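Long-range contacts in class II aldolase/adducin N-terminal domain-containing protein (Thermoplasma acidophilum, PDB 3M4R), which binds a zinc ion in its N-terminal class II aldolase/adducin-like domain and may be part of an oxidoreductase, though its substrate is not known: residues A[121-126]-A[191-196]; A[40-45]-A[56-61]; A[157-162]-A[170-175]. All blocks are in the same frame, centred on the assembly; numbering follows the deposited sequence. Where two conformers were deposited one is given.

Interaction 1. Residues A[121-126]-A[191-196]; sequences AFLPYK and LTFGDT
Tyr125 lies against the backbone of Gly194 and beside the ring of Phe193. Its CD1 comes to 3.4 Å from Gly194 C. The Tyr125 and Phe193 rings are nearly parallel, their planes 9° apart. They are slid so far that they barely overlap, with centroids 5.5 Å apart. The touch is therefore made by neighbouring rim atoms, Tyr125 CD2 and Phe193 CD1, at 3.4 Å. On another part of the Tyr125 rim, Asp195 OD1 sits at the ring edge, in plane. The same Asp195 OD1 accepts from a water at 2.6 Å, and that water accepts from Lys126 N at 2.8 Å. Leu123 meets another part of the Phe193 rim, from the same side of the ring as Tyr125: its CD1 is 3.8 Å from Phe193 CD2, and the two side chains cross at about a right angle. Leu123 CD1 also reaches Leu191, whose side chain packs on the zinc ligand His130. Phe193 is met edge-to-face by Phe176. Strand 127-131 takes over directly after this loop and pairs with strand 189-194. Apolar packing therefore holds the inner end of the contact, while its more exposed end adds a water bridge to the packing.

Interaction 2. Residues A[40-45]-A[56-61]; sequences NTSVKT and SVLRVK
Five backbone hydrogen bonds join 40-45 to 56-61. Val43 and Arg59 form a reciprocal pair: Arg59 N gives to Val43 O at 2.9 Å, and Val43 N gives to Arg59 O at 3.0 Å. A second such pair follows, in which Thr45 N to Val57 O and Val57 N to Thr45 O are both 2.8 Å. Lys61 N adds a bond to Thr41 O. Between these lie the non-hydrogen-bonded pairs Ser42-Val60 and Lys44-Leu58. The strands run antiparallel, at 164°.

Water 2 links the end near the turn, bonding to Ser56 OG and weakly to Thr45 O. On one face of the sheet, Leu58 CD1 touches both Ser42 OG, at 3.6 Å, and Lys44 CG, at 3.8 Å. Leu58 CG is anti to its backbone N (chi1 -179°), and the end of the side chain swings toward strand 40-45. Helix 117-121 covers this face: Leu58 packs on it, and its His120 bonds Ser42 OG. On the other face, Thr45 CG2 meets Arg59 CG at 3.8 Å, and Val43 CG1 lies against Arg59 CB. The Arg59 chain bends at chi2 (-76°), carrying the guanidinium to salt bridges with Glu47 and Glu110. Helix 16-28 packs on this side. Asn40 CB rests on Lys61 CB at 4.0 Å, while Asn40 OD1 accepts from His120 NE2. The Asn40 side chain also lies beside Glu116 and His130, both zinc ligands. This is a beta hairpin within the mixed sheet of the AraD-like domain, with one end of its first strand at the metal site.

Interaction 3. Residues A[157-162]-A[170-175]; sequences VVLPYI and KEVMNC
Glu171 opens the contact on helix 166-175 by offering the aliphatic part of its side chain to Ile162. Ile162 CD1 comes to 3.7 Å from Glu171 CG and also touches Glu171 CB. The two side chains cross at about a right angle, so the methyl end of Ile162 butts against the methylenes rather than lying along them. Glu171 CG is anti to its own carbonyl carbon (chi1 -78°), and the chain bends at chi2. It is the methylenes that face Ile162.

Val172 follows, its CB set to the flank of the helix face. Its CG2 meets Leu159 CD2 at 3.9 Å, again with side chains nearly perpendicular. Val172 also packs on Ile183 and Leu185, so it joins the helix to strand 182-185 as well as to strand 156-159. One helical turn after Glu171 comes Cys175. Its CB is 4.0 Å from Val157 CG1. In the conformer given, its SG lies 3.7 Å from Leu159 CD1; Cys175 has a second conformer, so this contact is less certain. The Leu159 chi1 of -96° is off a staggered value; in this pose its two methyls lie on Val172 and near Cys175.

Across this face the axes of strand 157-159 and helix segment 170-175 run nearly antiparallel, at 155°, and approach to 10.0 Å. The contact is held by apolar packing between one helix face and Val157 and Leu159 on the strand, with Ile162 beyond its end. Along its edge the strand pairs with 182-185, while Val158 packs on helix 146-153. Strand 156-159, helix 166-175 and strand 182-185 form a beta-alpha-beta unit, with the two strands parallel at one edge of the domain's sheet.

In the fold
All three contacts serve the same mixed sheet, but at different places. All are partly buried, interaction 2 with the most buried residues. Interaction 2 pairs two of its strands and is the most polar, being built on backbone hydrogen bonds. Interaction 1 sits nearer the middle of the sheet and joins a loop to strand 189-194 through rings, leucines and one water. Interaction 3 lies farthest from the chain centre, at the sheet edge, and is apolar. Interactions 1 and 2 meet through Lys44 and Lys126, by probable hydrogen bonds to backbone oxygens. Interactions 1 and 3 share packing of Val172 on Leu123 and Leu191. Interactions 2 and 3 do not touch and lie on opposite sides of the chain's centre.

Interaction 1. Residues A[121-126]-A[191-196]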
ATOM      1  N   ALA A 121       0.082  -2.749  -7.106  1.00 20.83           N
ATOM      2  CA  ALA A 121       0.237  -2.770  -8.580  1.00 20.81           C
ATOM      3  C   ALA A 121      -1.007  -2.254  -9.254  1.00 20.31           C
ATOM      4  O   ALA A 121      -0.919  -1.566 -10.261  1.00 20.79           O
ATOM      5  CB  ALA A 121       0.572  -4.226  -9.110  1.00 18.99           C
ATOM      6  N   PHE A 122      -2.162  -2.580  -8.680  1.00 20.89           N
ATOM      7  CA  PHE A 122      -3.454  -2.309  -9.287  1.00 21.46           C
ATOM      8  C   PHE A 122      -4.029  -0.913  -8.964  1.00 22.66           C
ATOM      9  O   PHE A 122      -5.091  -0.600  -9.449  1.00 23.28           O
ATOM     10  CB  PHE A 122      -4.490  -3.329  -8.855  1.00 20.72           C
ATOM     11  CG  PHE A 122      -4.294  -4.716  -9.417  1.00 21.92           C
ATOM     12  CD1 PHE A 122      -3.452  -4.972 -10.483  1.00 23.32           C
ATOM     13  CD2 PHE A 122      -5.017  -5.763  -8.887  1.00 21.76           C
ATOM     14  CE1 PHE A 122      -3.335  -6.259 -10.975  1.00 23.02           C
ATOM     15  CE2 PHE A 122      -4.917  -7.043  -9.370  1.00 23.37           C
ATOM     16  CZ  PHE A 122      -4.070  -7.299 -10.410  1.00 23.71           C
ATOM     17  N   LEU A 123      -3.320  -0.093  -8.215  1.00 22.95           N
ATOM     18  CA  LEU A 123      -3.740   1.301  -7.994  1.00 24.31           C
ATOM     19  C   LEU A 123      -2.813   2.215  -8.784  1.00 26.26           C
ATOM     20  O   LEU A 123      -1.570   2.149  -8.631  1.00 26.51           O
ATOM     21  CB  LEU A 123      -3.670   1.625  -6.512  1.00 24.20           C
ATOM     22  CG  LEU A 123      -4.798   1.020  -5.670  1.00 23.27           C
ATOM     23  CD1 LEU A 123      -4.507   1.219  -4.155  1.00 21.97           C
ATOM     24  CD2 LEU A 123      -6.104   1.634  -6.075  1.00 25.02           C
ATOM     25  N   PRO A 124      -3.393   3.067  -9.660  1.00 27.25           N
ATOM     26  CA  PRO A 124      -2.571   3.773 -10.618  1.00 27.93           C
ATOM     27  C   PRO A 124      -2.092   5.111 -10.092  1.00 28.49           C
ATOM     28  O   PRO A 124      -2.396   6.178 -10.706  1.00 29.90           O
ATOM     29  CB  PRO A 124      -3.549   3.999 -11.789  1.00 28.85           C
ATOM     30  CG  PRO A 124      -4.842   4.206 -11.122  1.00 27.56           C
ATOM     31  CD  PRO A 124      -4.823   3.188  -9.991  1.00 27.75           C
ATOM     32  N   TYR A 125      -1.403   5.058  -8.966  1.00 26.67           N
ATOM     33  CA  TYR A 125      -0.695   6.177  -8.407  1.00 25.82           C
ATOM     34  C   TYR A 125       0.738   5.727  -8.148  1.00 25.02           C
ATOM     35  O   TYR A 125       1.020   4.536  -7.868  1.00 23.32           O
ATOM     36  CB  TYR A 125      -1.346   6.630  -7.092  1.00 26.93           C
ATOM     37  CG  TYR A 125      -2.349   7.796  -7.170  1.00 28.13           C
ATOM     38  CD1 TYR A 125      -1.918   9.089  -7.465  1.00 33.34           C
ATOM     39  CD2 TYR A 125      -3.706   7.609  -6.874  1.00 31.63           C
ATOM     40  CE1 TYR A 125      -2.814  10.184  -7.539  1.00 33.90           C
ATOM     41  CE2 TYR A 125      -4.626   8.693  -6.894  1.00 32.78           C
ATOM     42  CZ  TYR A 125      -4.171   9.989  -7.244  1.00 35.33           C
ATOM     43  OH  TYR A 125      -5.038  11.087  -7.290  1.00 36.85           O
ATOM     44  N   LYS A 126       1.668   6.662  -8.282  1.00 24.05           N
ATOM     45  CA  LYS A 126       3.081   6.341  -8.123  1.00 24.28           C
ATOM     46  C   LYS A 126       3.373   5.723  -6.744  1.00 24.04           C
ATOM     47  O   LYS A 126       4.083   4.703  -6.656  1.00 25.08           O
ATOM     48  CB  LYS A 126       3.942   7.573  -8.386  1.00 24.00           C
ATOM     49  CG  LYS A 126       5.417   7.339  -8.448  1.00 25.16           C
ATOM     50  CD  LYS A 126       6.140   8.590  -8.888  1.00 24.80           C
ATOM     51  CE  LYS A 126       7.663   8.417  -8.743  1.00 24.52           C
ATOM     52  NZ  LYS A 126       8.249   7.552  -9.826  1.00 24.85           N
ATOM     53  N   LEU A 191      -5.830   1.855   2.593  1.00 22.63           N
ATOM     54  CA  LEU A 191      -4.965   2.219   1.513  1.00 21.08           C
ATOM     55  C   LEU A 191      -5.059   3.700   1.208  1.00 21.89           C
ATOM     56  O   LEU A 191      -6.159   4.259   1.043  1.00 21.62           O
ATOM     57  CB  LEU A 191      -5.353   1.462   0.273  1.00 21.19           C
ATOM     58  CG  LEU A 191      -5.064  -0.041   0.287  1.00 21.18           C
ATOM     59  CD1 LEU A 191      -6.032  -0.688  -0.689  1.00 17.47           C
ATOM     60  CD2 LEU A 191      -3.570  -0.312  -0.096  1.00 19.79           C
ATOM     61  N   THR A 192      -3.897   4.330   1.134  1.00 22.46           N
ATOM     62  CA  THR A 192      -3.765   5.669   0.543  1.00 22.63           C
ATOM     63  C   THR A 192      -2.696   5.690  -0.537  1.00 22.99           C
ATOM     64  O   THR A 192      -1.889   4.763  -0.667  1.00 21.99           O
ATOM     65  CB  THR A 192      -3.545   6.725   1.606  1.00 22.95           C
ATOM     66  OG1 THR A 192      -2.329   6.498   2.342  1.00 24.30           O
ATOM     67  CG2 THR A 192      -4.790   6.807   2.543  1.00 20.42           C
ATOM     68  N   PHE A 193      -2.687   6.779  -1.299  1.00 22.83           N
ATOM     69  CA  PHE A 193      -1.882   6.853  -2.485  1.00 22.67           C
ATOM     70  C   PHE A 193      -1.742   8.302  -2.972  1.00 22.58           C
ATOM     71  O   PHE A 193      -2.489   9.198  -2.550  1.00 21.52           O
ATOM     72  CB  PHE A 193      -2.561   6.017  -3.570  1.00 23.47           C
ATOM     73  CG  PHE A 193      -4.051   5.940  -3.405  1.00 23.29           C
ATOM     74  CD1 PHE A 193      -4.848   7.028  -3.681  1.00 24.12           C
ATOM     75  CD2 PHE A 193      -4.637   4.791  -2.921  1.00 20.27           C
ATOM     76  CE1 PHE A 193      -6.273   6.981  -3.478  1.00 24.03           C
ATOM     77  CE2 PHE A 193      -6.003   4.717  -2.710  1.00 22.48           C
ATOM     78  CZ  PHE A 193      -6.843   5.819  -2.989  1.00 21.81           C
ATOM     79  N   GLY A 194      -0.803   8.517  -3.873  1.00 22.61           N
ATOM     80  CA  GLY A 194      -0.622   9.851  -4.452  1.00 22.74           C
ATOM     81  C   GLY A 194       0.568   9.895  -5.364  1.00 22.55           C
ATOM     82  O   GLY A 194       1.247   8.872  -5.576  1.00 23.50           O
ATOM     83  N   ASP A 195       0.822  11.067  -5.911  1.00 21.87           N
ATOM     84  CA  ASP A 195       1.867  11.284  -6.893  1.00 23.34           C
ATOM     85  C   ASP A 195       3.247  11.324  -6.241  1.00 23.38           C
ATOM     86  O   ASP A 195       4.271  11.103  -6.907  1.00 24.90           O
ATOM     87  CB  ASP A 195       1.625  12.601  -7.635  1.00 23.89           C
ATOM     88  CG  ASP A 195       0.433  12.536  -8.576  1.00 25.85           C
ATOM     89  OD1 ASP A 195       0.017  11.438  -8.990  1.00 27.25           O
ATOM     90  OD2 ASP A 195      -0.087  13.609  -8.913  1.00 29.43           O
ATOM     91  N   THR A 196       3.255  11.643  -4.953  1.00 23.61           N
ATOM     92  CA  THR A 196       4.460  11.774  -4.177  1.00 23.14           C
ATOM     93  C   THR A 196       4.244  11.039  -2.873  1.00 23.29           C
ATOM     94  O   THR A 196       3.093  10.668  -2.499  1.00 22.93           O
ATOM     95  CB  THR A 196       4.785  13.270  -3.885  1.00 23.00           C
ATOM     96  OG1 THR A 196       3.863  13.782  -2.905  1.00 23.26           O
ATOM     97  CG2 THR A 196       4.729  14.110  -5.193  1.00 22.31           C
TER
HETATM   98  O   HOH W   1       0.985   9.058  -9.546  1.00 28.07           O

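Interaction 2. Residues A[40-45]-A[56-61]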
ATOM      1  N   ASN A  40       2.514  -2.249   4.257  1.00 24.07           N
ATOM      2  CA  ASN A  40       3.404  -2.301   3.143  1.00 24.43           C
ATOM      3  C   ASN A  40       3.235  -1.056   2.279  1.00 23.52           C
ATOM      4  O   ASN A  40       2.181  -0.433   2.246  1.00 22.62           O
ATOM      5  CB  ASN A  40       3.261  -3.648   2.382  1.00 25.01           C
ATOM      6  CG  ASN A  40       1.873  -4.220   2.458  1.00 24.87           C
ATOM      7  OD1 ASN A  40       0.968  -3.703   1.807  1.00 28.18           O
ATOM      8  ND2 ASN A  40       1.675  -5.251   3.290  1.00 22.27           N
ATOM      9  N   THR A  41       4.327  -0.677   1.655  1.00 22.03           N
ATOM     10  CA  THR A  41       4.394   0.467   0.834  1.00 22.16           C
ATOM     11  C   THR A  41       5.031   0.103  -0.503  1.00 22.54           C
ATOM     12  O   THR A  41       5.700  -0.957  -0.639  1.00 23.12           O
ATOM     13  CB  THR A  41       5.287   1.496   1.503  1.00 22.45           C
ATOM     14  OG1 THR A  41       6.557   0.873   1.818  1.00 21.44           O
ATOM     15  CG2 THR A  41       4.601   2.017   2.814  1.00 20.06           C
ATOM     16  N   SER A  42       4.924   1.035  -1.447  1.00 21.85           N
ATOM     17  CA  SER A  42       5.454   0.822  -2.773  1.00 23.19           C
ATOM     18  C   SER A  42       5.627   2.124  -3.530  1.00 23.30           C
ATOM     19  O   SER A  42       5.024   3.122  -3.196  1.00 20.81           O
ATOM     20  CB  SER A  42       4.576  -0.111  -3.564  1.00 23.30           C
ATOM     21  OG  SER A  42       3.354   0.491  -3.921  1.00 25.11           O
ATOM     22  N   VAL A  43       6.531   2.108  -4.491  1.00 22.79           N
ATOM     23  CA  VAL A  43       6.700   3.198  -5.410  1.00 22.70           C
ATOM     24  C   VAL A  43       6.864   2.615  -6.826  1.00 23.06           C
ATOM     25  O   VAL A  43       7.588   1.644  -7.001  1.00 22.12           O
ATOM     26  CB  VAL A  43       7.893   4.079  -5.035  1.00 24.06           C
ATOM     27  CG1 VAL A  43       9.161   3.273  -4.961  1.00 22.60           C
ATOM     28  CG2 VAL A  43       7.980   5.298  -5.989  1.00 22.17           C
ATOM     29  N   LYS A  44       6.161   3.198  -7.794  1.00 22.85           N
ATOM     30  CA  LYS A  44       6.321   2.849  -9.202  1.00 23.45           C
ATOM     31  C   LYS A  44       7.425   3.709  -9.842  1.00 24.84           C
ATOM     32  O   LYS A  44       7.442   4.943  -9.722  1.00 25.03           O
ATOM     33  CB  LYS A  44       5.006   3.013  -9.950  1.00 24.48           C
ATOM     34  CG  LYS A  44       3.939   2.032  -9.460  1.00 24.31           C
ATOM     35  CD  LYS A  44       2.592   2.332 -10.095  1.00 24.12           C
ATOM     36  CE  LYS A  44       1.469   1.448  -9.477  1.00 22.57           C
ATOM     37  NZ  LYS A  44       1.138   1.797  -8.049  1.00 22.22           N
ATOM     38  N   THR A  45       8.392   3.042 -10.477  1.00 25.77           N
ATOM     39  CA  THR A  45       9.626   3.701 -10.829  1.00 26.40           C
ATOM     40  C   THR A  45      10.135   3.217 -12.162  1.00 27.04           C
ATOM     41  O   THR A  45       9.667   2.212 -12.672  1.00 26.19           O
ATOM     42  CB  THR A  45      10.638   3.480  -9.688  1.00 26.70           C
ATOM     43  OG1 THR A  45      11.708   4.428  -9.815  1.00 29.05           O
ATOM     44  CG2 THR A  45      11.158   2.054  -9.656  1.00 28.21           C
ATOM     45  N   SER A  56       8.963  -0.232 -16.407  1.00 25.43           N
ATOM     46  CA  SER A  56       8.225   0.244 -15.271  1.00 25.63           C
ATOM     47  C   SER A  56       8.257  -0.826 -14.156  1.00 24.23           C
ATOM     48  O   SER A  56       7.945  -1.974 -14.412  1.00 23.12           O
ATOM     49  CB  SER A  56       6.782   0.544 -15.705  1.00 26.15           C
ATOM     50  OG  SER A  56       6.065   0.937 -14.575  1.00 29.81           O
ATOM     51  N   VAL A  57       8.753  -0.454 -12.982  1.00 22.38           N
ATOM     52  CA  VAL A  57       9.017  -1.405 -11.913  1.00 23.18           C
ATOM     53  C   VAL A  57       8.230  -0.936 -10.687  1.00 23.24           C
ATOM     54  O   VAL A  57       8.259   0.257 -10.353  1.00 24.07           O
ATOM     55  CB  VAL A  57      10.507  -1.503 -11.565  1.00 22.93           C
ATOM     56  CG1 VAL A  57      10.748  -2.427 -10.391  1.00 20.78           C
ATOM     57  CG2 VAL A  57      11.371  -2.011 -12.828  1.00 23.04           C
ATOM     58  N   LEU A  58       7.533  -1.874 -10.046  1.00 22.81           N
ATOM     59  CA  LEU A  58       6.956  -1.680  -8.758  1.00 22.62           C
ATOM     60  C   LEU A  58       7.953  -2.125  -7.733  1.00 22.43           C
ATOM     61  O   LEU A  58       8.285  -3.283  -7.625  1.00 22.42           O
ATOM     62  CB  LEU A  58       5.619  -2.453  -8.583  1.00 22.42           C
ATOM     63  CG  LEU A  58       4.912  -2.285  -7.224  1.00 22.23           C
ATOM     64  CD1 LEU A  58       4.227  -0.882  -7.116  1.00 22.33           C
ATOM     65  CD2 LEU A  58       3.902  -3.443  -7.073  1.00 22.48           C
ATOM     66  N   ARG A  59       8.444  -1.172  -6.958  1.00 21.93           N
ATOM     67  CA  ARG A  59       9.351  -1.464  -5.859  1.00 21.64           C
ATOM     68  C   ARG A  59       8.470  -1.543  -4.620  1.00 21.91           C
ATOM     69  O   ARG A  59       7.921  -0.538  -4.155  1.00 21.29           O
ATOM     70  CB  ARG A  59      10.407  -0.350  -5.723  1.00 22.45           C
ATOM     71  CG  ARG A  59      11.583  -0.408  -6.730  1.00 21.48           C
ATOM     72  CD  ARG A  59      12.596  -1.491  -6.350  1.00 24.22           C
ATOM     73  NE  ARG A  59      13.477  -1.841  -7.455  1.00 24.34           N
ATOM     74  CZ  ARG A  59      14.365  -2.843  -7.475  1.00 25.57           C
ATOM     75  NH1 ARG A  59      14.582  -3.599  -6.423  1.00 24.40           N
ATOM     76  NH2 ARG A  59      15.051  -3.095  -8.598  1.00 26.55           N
ATOM     77  N   VAL A  60       8.301  -2.751  -4.119  1.00 21.00           N
ATOM     78  CA  VAL A  60       7.333  -3.038  -3.086  1.00 21.27           C
ATOM     79  C   VAL A  60       8.054  -3.638  -1.898  1.00 22.24           C
ATOM     80  O   VAL A  60       9.018  -4.381  -2.047  1.00 22.34           O
ATOM     81  CB  VAL A  60       6.224  -3.992  -3.560  1.00 21.92           C
ATOM     82  CG1 VAL A  60       6.796  -5.396  -3.951  1.00 18.87           C
ATOM     83  CG2 VAL A  60       5.133  -4.167  -2.500  1.00 19.70           C
ATOM     84  N   LYS A  61       7.568  -3.298  -0.705  1.00 22.80           N
ATOM     85  CA  LYS A  61       8.115  -3.799   0.535  1.00 23.65           C
ATOM     86  C   LYS A  61       8.261  -5.304   0.525  1.00 24.19           C
ATOM     87  O   LYS A  61       7.370  -5.983   0.073  1.00 23.47           O
ATOM     88  CB  LYS A  61       7.202  -3.375   1.694  1.00 24.86           C
ATOM     89  CG  LYS A  61       7.787  -3.653   3.031  1.00 26.53           C
ATOM     90  CD  LYS A  61       7.040  -4.669   3.725  1.00 28.93           C
ATOM     91  CE  LYS A  61       7.422  -4.737   5.191  1.00 24.92           C
ATOM     92  NZ  LYS A  61       7.760  -6.183   5.506  1.00 20.18           N
TER
HETATM   93  O   HOH W   2       6.850   3.348 -13.578  1.00 39.58           O

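Interaction 3. Residues A[157-162]-A[170-175]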
ATOM      1  N   VAL A 157     -13.443   5.634  -0.272  1.00 25.11           N
ATOM      2  CA  VAL A 157     -14.339   4.581  -0.658  1.00 26.14           C
ATOM      3  C   VAL A 157     -14.113   3.542   0.403  1.00 26.59           C
ATOM      4  O   VAL A 157     -12.975   3.311   0.831  1.00 27.17           O
ATOM      5  CB  VAL A 157     -14.003   4.044  -2.074  1.00 27.06           C
ATOM      6  CG1 VAL A 157     -14.594   2.625  -2.318  1.00 27.86           C
ATOM      7  CG2 VAL A 157     -14.542   5.023  -3.126  1.00 27.14           C
ATOM      8  N   VAL A 158     -15.193   2.918   0.843  1.00 26.80           N
ATOM      9  CA  VAL A 158     -15.134   1.901   1.888  1.00 26.62           C
ATOM     10  C   VAL A 158     -15.505   0.565   1.260  1.00 26.91           C
ATOM     11  O   VAL A 158     -16.433   0.496   0.470  1.00 28.05           O
ATOM     12  CB  VAL A 158     -16.087   2.246   3.042  1.00 26.67           C
ATOM     13  CG1 VAL A 158     -16.102   1.116   4.075  1.00 25.15           C
ATOM     14  CG2 VAL A 158     -15.665   3.561   3.672  1.00 24.51           C
ATOM     15  N   LEU A 159     -14.722  -0.472   1.544  1.00 26.58           N
ATOM     16  CA  LEU A 159     -15.000  -1.826   1.069  1.00 25.53           C
ATOM     17  C   LEU A 159     -15.341  -2.728   2.237  1.00 24.21           C
ATOM     18  O   LEU A 159     -14.769  -2.578   3.310  1.00 23.09           O
ATOM     19  CB  LEU A 159     -13.780  -2.398   0.342  1.00 26.38           C
ATOM     20  CG  LEU A 159     -13.693  -2.316  -1.179  1.00 27.61           C
ATOM     21  CD1 LEU A 159     -14.041  -0.929  -1.656  1.00 33.81           C
ATOM     22  CD2 LEU A 159     -12.288  -2.730  -1.647  1.00 30.66           C
ATOM     23  N   PRO A 160     -16.249  -3.698   2.029  1.00 24.36           N
ATOM     24  CA  PRO A 160     -16.577  -4.622   3.098  1.00 24.02           C
ATOM     25  C   PRO A 160     -15.414  -5.520   3.355  1.00 22.79           C
ATOM     26  O   PRO A 160     -14.446  -5.468   2.590  1.00 23.06           O
ATOM     27  CB  PRO A 160     -17.733  -5.436   2.502  1.00 24.36           C
ATOM     28  CG  PRO A 160     -17.369  -5.541   1.102  1.00 24.88           C
ATOM     29  CD  PRO A 160     -16.884  -4.134   0.770  1.00 24.92           C
ATOM     30  N   TYR A 161     -15.487  -6.348   4.396  1.00 22.19           N
ATOM     31  CA  TYR A 161     -14.435  -7.325   4.656  1.00 21.43           C
ATOM     32  C   TYR A 161     -14.304  -8.248   3.455  1.00 21.80           C
ATOM     33  O   TYR A 161     -15.291  -8.763   2.971  1.00 21.05           O
ATOM     34  CB  TYR A 161     -14.652  -8.173   5.927  1.00 21.27           C
ATOM     35  CG  TYR A 161     -13.551  -9.209   6.119  1.00 21.17           C
ATOM     36  CD1 TYR A 161     -12.239  -8.834   6.446  1.00 24.97           C
ATOM     37  CD2 TYR A 161     -13.785 -10.538   5.877  1.00 20.20           C
ATOM     38  CE1 TYR A 161     -11.204  -9.785   6.558  1.00 23.13           C
ATOM     39  CE2 TYR A 161     -12.756 -11.495   5.977  1.00 19.47           C
ATOM     40  CZ  TYR A 161     -11.499 -11.136   6.347  1.00 21.42           C
ATOM     41  OH  TYR A 161     -10.524 -12.115   6.421  1.00 23.42           O
ATOM     42  N   ILE A 162     -13.066  -8.422   2.993  1.00 21.67           N
ATOM     43  CA  ILE A 162     -12.688  -9.462   2.029  1.00 22.28           C
ATOM     44  C   ILE A 162     -11.344  -9.985   2.528  1.00 22.36           C
ATOM     45  O   ILE A 162     -10.455  -9.178   2.875  1.00 21.59           O
ATOM     46  CB  ILE A 162     -12.477  -8.903   0.597  1.00 22.68           C
ATOM     47  CG1 ILE A 162     -13.750  -8.286   0.030  1.00 24.34           C
ATOM     48  CG2 ILE A 162     -11.983 -10.000  -0.383  1.00 23.43           C
ATOM     49  CD1 ILE A 162     -13.442  -7.244  -1.058  1.00 24.97           C
ATOM     50  N   LYS A 170      -8.367  -7.266  -6.761  1.00 21.64           N
ATOM     51  CA  LYS A 170      -9.294  -7.001  -7.876  1.00 23.58           C
ATOM     52  C   LYS A 170     -10.450  -6.025  -7.532  1.00 24.17           C
ATOM     53  O   LYS A 170     -10.827  -5.151  -8.317  1.00 24.30           O
ATOM     54  CB  LYS A 170      -9.903  -8.336  -8.289  1.00 24.18           C
ATOM     55  CG  LYS A 170      -8.832  -9.324  -8.795  1.00 27.09           C
ATOM     56  CD  LYS A 170      -9.035  -9.730 -10.203  1.00 30.41           C
ATOM     57  CE  LYS A 170      -9.029  -8.575 -11.200  1.00 31.86           C
ATOM     58  NZ  LYS A 170      -9.667  -9.131 -12.413  1.00 28.84           N
ATOM     59  N   GLU A 171     -11.003  -6.179  -6.345  1.00 25.11           N
ATOM     60  CA  GLU A 171     -12.054  -5.258  -5.856  1.00 25.43           C
ATOM     61  C   GLU A 171     -11.510  -3.872  -5.605  1.00 25.65           C
ATOM     62  O   GLU A 171     -12.175  -2.872  -5.896  1.00 25.04           O
ATOM     63  CB  GLU A 171     -12.596  -5.767  -4.553  1.00 26.20           C
ATOM     64  CG  GLU A 171     -13.542  -6.893  -4.724  1.00 30.70           C
ATOM     65  CD  GLU A 171     -14.819  -6.470  -5.448  1.00 33.56           C
ATOM     66  OE1 GLU A 171     -15.514  -5.529  -4.998  1.00 32.34           O
ATOM     67  OE2 GLU A 171     -15.099  -7.089  -6.487  1.00 36.32           O
ATOM     68  N   VAL A 172     -10.303  -3.823  -5.041  1.00 24.54           N
ATOM     69  CA  VAL A 172      -9.635  -2.574  -4.827  1.00 25.21           C
ATOM     70  C   VAL A 172      -9.432  -1.886  -6.178  1.00 25.63           C
ATOM     71  O   VAL A 172      -9.764  -0.704  -6.343  1.00 24.99           O
ATOM     72  CB  VAL A 172      -8.316  -2.782  -4.079  1.00 24.11           C
ATOM     73  CG1 VAL A 172      -7.458  -1.595  -4.200  1.00 25.72           C
ATOM     74  CG2 VAL A 172      -8.589  -3.170  -2.649  1.00 24.52           C
HETATM   75  N   MSE A 173      -8.903  -2.636  -7.139  1.00 26.04           N
HETATM   76  CA  MSE A 173      -8.707  -2.117  -8.462  1.00 27.12           C
HETATM   77  C   MSE A 173      -9.991  -1.511  -9.005  1.00 28.12           C
HETATM   78  O   MSE A 173      -9.979  -0.409  -9.527  1.00 29.04           O
HETATM   79  CB  MSE A 173      -8.264  -3.234  -9.416  1.00 26.40           C
HETATM   80  CG  MSE A 173      -7.899  -2.738 -10.789  1.00 27.15           C
HETATM   81 SE   MSE A 173      -7.220  -4.207 -11.910  0.90 25.32          SE
HETATM   82  CE  MSE A 173      -8.904  -4.914 -12.520  1.00 29.42           C
ATOM     83  N   ASN A 174     -11.084  -2.255  -8.907  1.00 29.18           N
ATOM     84  CA  ASN A 174     -12.345  -1.843  -9.514  1.00 30.23           C
ATOM     85  C   ASN A 174     -13.071  -0.709  -8.759  1.00 30.92           C
ATOM     86  O   ASN A 174     -13.825   0.023  -9.375  1.00 29.72           O
ATOM     87  CB  ASN A 174     -13.281  -3.036  -9.665  1.00 30.55           C
ATOM     88  CG  ASN A 174     -12.739  -4.105 -10.635  1.00 33.81           C
ATOM     89  OD1 ASN A 174     -12.032  -3.809 -11.632  1.00 34.94           O
ATOM     90  ND2 ASN A 174     -13.076  -5.364 -10.345  1.00 36.53           N
ATOM     91  N   CYS A 175     -12.819  -0.528  -7.462  1.00 31.20           N
ATOM     92  CA  CYS A 175     -13.525   0.518  -6.725  0.50 31.89           C
ATOM     93  C   CYS A 175     -12.749   1.824  -6.747  1.00 31.99           C
ATOM     94  O   CYS A 175     -13.287   2.864  -6.439  1.00 31.20           O
ATOM     95  CB  CYS A 175     -13.814   0.079  -5.299  0.50 31.90           C
ATOM     96  SG  CYS A 175     -14.885  -1.356  -5.252  0.50 33.30           S
TER